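Local coordinates for heme-binding protein A / AI-2 binding protein A (Helicobacter pylori SS1, PDB 6OFQ), which binds peptides such as STSA in the periplasm and probably delivers them to an ABC transporter, as a type II substrate-binding protein, at residues I61-T64 / L65-K69; L312-N315 / H316-V320. All blocks are in the same frame, centred on the assembly; numbering follows the deposited sequence.

Contact 1 (I61-T64 / L65-K69); sequences IYDT and LVQFK
The Asp63 carboxylate and the Gln67 amide lie side by side and point the same way, with their planes turned 44° apart. Their facing oxygens, Asp63 OD1 and Gln67 OE1, stay 4.2 Å from each other, and two waters bridge them. Water 2 donates to both, at 2.7 Å from Asp63 OD1 and 2.7 Å from Gln67 OE1. Water 1 also donates to both oxygens and accepts from Thr64 N at 3.1 Å, so it ties the backbone into the same cluster. The outer atoms of the two flat groups have other partners: Asp63 OD2 is hydrogen-bonded to Thr211 OG1 and Trp234 NE1, Gln67 NE2 to Glu76 OE2.

The direct link is made by Thr64, whose hydroxyl OG1 donates to Val66 O over 2.7 Å. With OG1 between its backbone N and carbonyl carbon (chi1 38°), the hydroxyl reaches round the bend at Leu65 and meets the carbonyl 28° out of its plane. The side chains of Leu65 and Val66 pack on Leu96 and Phe94 of strand 91-96.

Two acceptor oxygens that could not bond each other are thus reconciled by water protons. Together with the Thr64 hydroxyl bond, these waters brace the bend leading from helix 52-61 into the edge strand 66-68, where Gln67 pairs through its backbone with Glu76.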
loop_
_atom_site.group_PDB
_atom_site.type_symbol
_atom_site.label_atom_id
_atom_site.label_comp_id
_atom_site.label_asym_id
_atom_site.label_seq_id
_atom_site.Cartn_x
_atom_site.Cartn_y
_atom_site.Cartn_z
ATOM N N ILE A 61 11.627 4.910 -9.120
ATOM C CA ILE A 61 11.860 6.130 -9.911
ATOM C C ILE A 61 12.070 7.311 -8.977
ATOM O O ILE A 61 12.892 8.230 -9.255
ATOM C CB ILE A 61 10.658 6.344 -10.854
ATOM C CG1 ILE A 61 10.697 5.263 -11.952
ATOM C CG2 ILE A 61 10.633 7.766 -11.401
ATOM C CD1 ILE A 61 9.402 5.201 -12.756
ATOM N N TYR A 62 11.281 7.388 -7.903
ATOM C CA TYR A 62 11.263 8.576 -7.048
ATOM C C TYR A 62 11.924 8.290 -5.697
ATOM O O TYR A 62 11.864 7.171 -5.203
ATOM C CB TYR A 62 9.858 9.060 -6.709
ATOM C CG TYR A 62 9.025 9.477 -7.907
ATOM C CD1 TYR A 62 9.172 10.725 -8.475
ATOM C CD2 TYR A 62 8.122 8.618 -8.492
ATOM C CE1 TYR A 62 8.392 11.160 -9.535
ATOM C CE2 TYR A 62 7.326 9.056 -9.531
ATOM C CZ TYR A 62 7.448 10.332 -10.038
ATOM O OH TYR A 62 6.596 10.736 -11.051
ATOM N N ASP A 63 12.516 9.332 -5.107
ATOM C CA ASP A 63 12.870 9.366 -3.706
ATOM C C ASP A 63 11.996 10.268 -2.896
ATOM O O ASP A 63 11.265 11.129 -3.394
ATOM C CB ASP A 63 14.300 9.835 -3.534
ATOM C CG ASP A 63 15.274 8.866 -4.167
ATOM O OD1 ASP A 63 15.227 7.647 -3.848
ATOM O OD2 ASP A 63 16.114 9.281 -4.997
ATOM N N THR A 64 12.130 10.031 -1.590
ATOM C CA THR A 64 11.446 10.773 -0.542
ATOM C C THR A 64 12.492 11.506 0.335
ATOM O O THR A 64 13.693 11.314 0.165
ATOM C CB THR A 64 10.544 9.836 0.296
ATOM O OG1 THR A 64 11.189 8.574 0.465
ATOM C CG2 THR A 64 9.178 9.589 -0.392
ATOM N N LEU A 65 12.015 12.284 1.313
ATOM C CA LEU A 65 12.962 12.986 2.217
ATOM C C LEU A 65 13.784 12.033 3.098
ATOM O O LEU A 65 14.999 12.183 3.305
ATOM C CB LEU A 65 12.221 13.985 3.077
ATOM C CG LEU A 65 11.673 15.216 2.339
ATOM C CD1 LEU A 65 10.855 16.010 3.348
ATOM C CD2 LEU A 65 12.828 16.119 1.882
ATOM N N VAL A 66 13.087 11.021 3.608
ATOM C CA VAL A 66 13.656 9.903 4.334
ATOM C C VAL A 66 13.229 8.614 3.678
ATOM O O VAL A 66 12.247 8.657 2.919
ATOM C CB VAL A 66 13.252 9.919 5.838
ATOM C CG1 VAL A 66 13.612 11.294 6.441
ATOM C CG2 VAL A 66 11.769 9.601 6.045
ATOM N N GLN A 67 13.910 7.503 3.871
ATOM C CA GLN A 67 13.521 6.271 3.244
ATOM C C GLN A 67 13.627 5.113 4.197
ATOM O O GLN A 67 14.229 5.273 5.283
ATOM C CB GLN A 67 14.315 5.968 1.984
ATOM C CG GLN A 67 15.792 5.735 2.236
ATOM C CD GLN A 67 16.617 5.686 0.966
ATOM O OE1 GLN A 67 16.346 6.348 -0.026
ATOM N NE2 GLN A 67 17.723 4.969 1.025
ATOM N N PHE A 68 13.198 3.918 3.804
ATOM C CA PHE A 68 13.292 2.726 4.682
ATOM C C PHE A 68 14.454 1.883 4.217
ATOM O O PHE A 68 14.568 1.509 3.032
ATOM C CB PHE A 68 11.952 1.992 4.678
ATOM C CG PHE A 68 10.900 2.860 5.279
ATOM C CD1 PHE A 68 10.826 2.995 6.667
ATOM C CD2 PHE A 68 10.003 3.505 4.486
ATOM C CE1 PHE A 68 9.889 3.867 7.208
ATOM C CE2 PHE A 68 9.075 4.372 5.029
ATOM C CZ PHE A 68 9.064 4.608 6.379
ATOM N N LYS A 69 15.359 1.553 5.117
ATOM C CA LYS A 69 16.509 0.753 4.724
ATOM C C LYS A 69 16.026 -0.601 4.146
ATOM O O LYS A 69 15.158 -1.255 4.708
ATOM C CB LYS A 69 17.350 0.501 5.980
ATOM C CG LYS A 69 18.472 -0.498 5.752
ATOM C CD LYS A 69 19.408 -0.543 6.938
ATOM C CE LYS A 69 20.408 -1.657 6.748
ATOM N NZ LYS A 69 21.218 -1.735 8.001
HETATM O O HOH W 1 14.061 7.569 -1.230
HETATM O O HOH W 2 16.869 5.819 -2.643
#

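Contact 2 (L312-N315 / H316-V320); sequences LAIN and HAINV
His316 N donates to Leu312 O at 3.0 Å, nearly straight onto the carbonyl (C=O...N 161°), an i to i+4 bond of regular alpha-helix. One residue on, Ala317 N donates to Ile314 O at 3.1 Å, an i to i+3 bond in which the donor stands above the carbonyl plane, at a C=O...N angle of 112°. Beyond this, water 3 lies 2.7 Å from Asn315 O and 2.9 Å from Ile318 O, linking the last turn to the chain that leaves it.

The His316 ring reaches back along the helix. Its CG is anti to the carbonyl carbon (chi1 -71°), which brings His316 CD2 to 3.1 Å from Leu312 O, so the carbonyl that takes the backbone bond also meets the imidazole obliquely. His316 ND1 is hydrogen-bonded to Glu354 O beside the steeply inclined ring of Tyr353, while Asn315 ND2 is hydrogen-bonded to Arg311 O within the helix and to Tyr497 O.

On another flank Ile314 and Ile318 run side by side, with Ile314 CG2 3.9 Å from Ile318 CD1. Ala317 CB sits 3.4 Å from Ala313 O. Around this turn, Ile314 and Ile318 rest on Val498 of strand 497-510 and on Leu395 and Ile391, respectively, of helix 386-396, and Ala313 packs on helix 357-366.

An i+3 bond such as that of Ala317, added at a weakly bonded last turn, is common near the C-terminal end of an alpha-helix. Helix 308-317 ends here against one strand and two helices, and Asn319 then N-caps helix 320-328 through Asp322 N.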
loop_
_atom_site.group_PDB
_atom_site.type_symbol
_atom_site.label_atom_id
_atom_site.label_comp_id
_atom_site.label_asym_id
_atom_site.label_seq_id
_atom_site.Cartn_x
_atom_site.Cartn_y
_atom_site.Cartn_z
ATOM N N LEU A 312 -22.186 -8.888 12.868
ATOM C CA LEU A 312 -21.765 -9.968 13.715
ATOM C C LEU A 312 -22.209 -11.317 13.166
ATOM O O LEU A 312 -21.446 -12.266 13.195
ATOM C CB LEU A 312 -22.230 -9.746 15.156
ATOM C CG LEU A 312 -21.561 -8.593 15.885
ATOM C CD1 LEU A 312 -22.336 -8.254 17.136
ATOM C CD2 LEU A 312 -20.144 -8.951 16.281
ATOM N N ALA A 313 -23.429 -11.389 12.648
ATOM C CA ALA A 313 -23.885 -12.666 12.099
ATOM C C ALA A 313 -22.976 -13.149 10.982
ATOM O O ALA A 313 -22.550 -14.300 10.934
ATOM C CB ALA A 313 -25.301 -12.447 11.601
ATOM N N ILE A 314 -22.641 -12.212 10.110
ATOM C CA ILE A 314 -21.752 -12.484 8.956
ATOM C C ILE A 314 -20.382 -12.920 9.476
ATOM O O ILE A 314 -19.851 -13.930 8.983
ATOM C CB ILE A 314 -21.637 -11.254 8.048
ATOM C CG1 ILE A 314 -22.968 -11.007 7.305
ATOM C CG2 ILE A 314 -20.496 -11.392 7.027
ATOM C CD1 ILE A 314 -23.090 -9.719 6.525
ATOM N N ASN A 315 -19.855 -12.267 10.522
ATOM C CA ASN A 315 -18.600 -12.671 11.156
ATOM C C ASN A 315 -18.630 -14.095 11.674
ATOM O O ASN A 315 -17.661 -14.825 11.493
ATOM C CB ASN A 315 -18.172 -11.703 12.257
ATOM C CG ASN A 315 -17.387 -10.470 11.752
ATOM O OD1 ASN A 315 -16.158 -10.344 11.995
ATOM N ND2 ASN A 315 -18.061 -9.471 11.249
ATOM N N HIS A 316 -19.740 -14.514 12.279
ATOM C CA HIS A 316 -19.856 -15.856 12.841
ATOM C C HIS A 316 -20.167 -16.903 11.785
ATOM O O HIS A 316 -20.168 -18.100 12.095
ATOM C CB HIS A 316 -20.941 -15.901 13.929
ATOM C CG HIS A 316 -20.606 -15.201 15.209
ATOM N ND1 HIS A 316 -19.615 -15.621 16.054
ATOM C CD2 HIS A 316 -21.066 -14.038 15.722
ATOM C CE1 HIS A 316 -19.504 -14.779 17.072
ATOM N NE2 HIS A 316 -20.366 -13.794 16.880
ATOM N N ALA A 317 -20.521 -16.506 10.570
ATOM C CA ALA A 317 -20.944 -17.430 9.509
ATOM C C ALA A 317 -19.834 -17.799 8.536
ATOM O O ALA A 317 -19.993 -18.722 7.745
ATOM C CB ALA A 317 -22.123 -16.897 8.723
ATOM N N ILE A 318 -18.660 -17.201 8.679
ATOM C CA ILE A 318 -17.533 -17.494 7.784
ATOM C C ILE A 318 -16.444 -18.199 8.550
ATOM O O ILE A 318 -15.905 -17.701 9.542
ATOM C CB ILE A 318 -16.974 -16.202 7.164
ATOM C CG1 ILE A 318 -18.017 -15.598 6.236
ATOM C CG2 ILE A 318 -15.675 -16.419 6.385
ATOM C CD1 ILE A 318 -17.879 -14.133 5.950
ATOM N N ASN A 319 -16.208 -19.464 8.183
ATOM C CA ASN A 319 -15.179 -20.227 8.861
ATOM C C ASN A 319 -13.772 -19.923 8.407
ATOM O O ASN A 319 -13.333 -20.331 7.334
ATOM C CB ASN A 319 -15.491 -21.723 8.723
ATOM C CG ASN A 319 -14.468 -22.594 9.405
ATOM O OD1 ASN A 319 -13.394 -22.196 9.829
ATOM N ND2 ASN A 319 -14.872 -23.867 9.595
ATOM N N VAL A 320 -13.118 -19.003 9.097
ATOM C CA VAL A 320 -11.836 -18.480 8.618
ATOM C C VAL A 320 -10.746 -19.543 8.618
ATOM O O VAL A 320 -9.885 -19.533 7.732
ATOM C CB VAL A 320 -11.408 -17.178 9.374
ATOM C CG1 VAL A 320 -9.974 -16.810 9.023
ATOM C CG2 VAL A 320 -12.378 -16.060 9.050
HETATM O O HOH W 3 -15.384 -14.921 10.021
#

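How the contacts relate
Following the chain from its N terminus, contact 1 comes first, at the passage from helix 52-61 into strand 66-68, an outermost strand of the five-stranded antiparallel sheet. Contact 2 opens some 240 residues later, at the passage from helix 308-317 to helix 320-328, beside the seven-stranded mixed sheet. Each joins two consecutive segments, so neither closes a long loop; they stand in series, without nesting or crossing. The centres of contact 1 and contact 2 are about 41 Å apart, on opposite sides of the chain's centre. The nearest atoms of contact 1 and contact 2 remain about 29 Å apart. Contact 1 thus shapes a helix-to-strand junction, contact 2 a helix-to-helix junction, in separate parts of the fold.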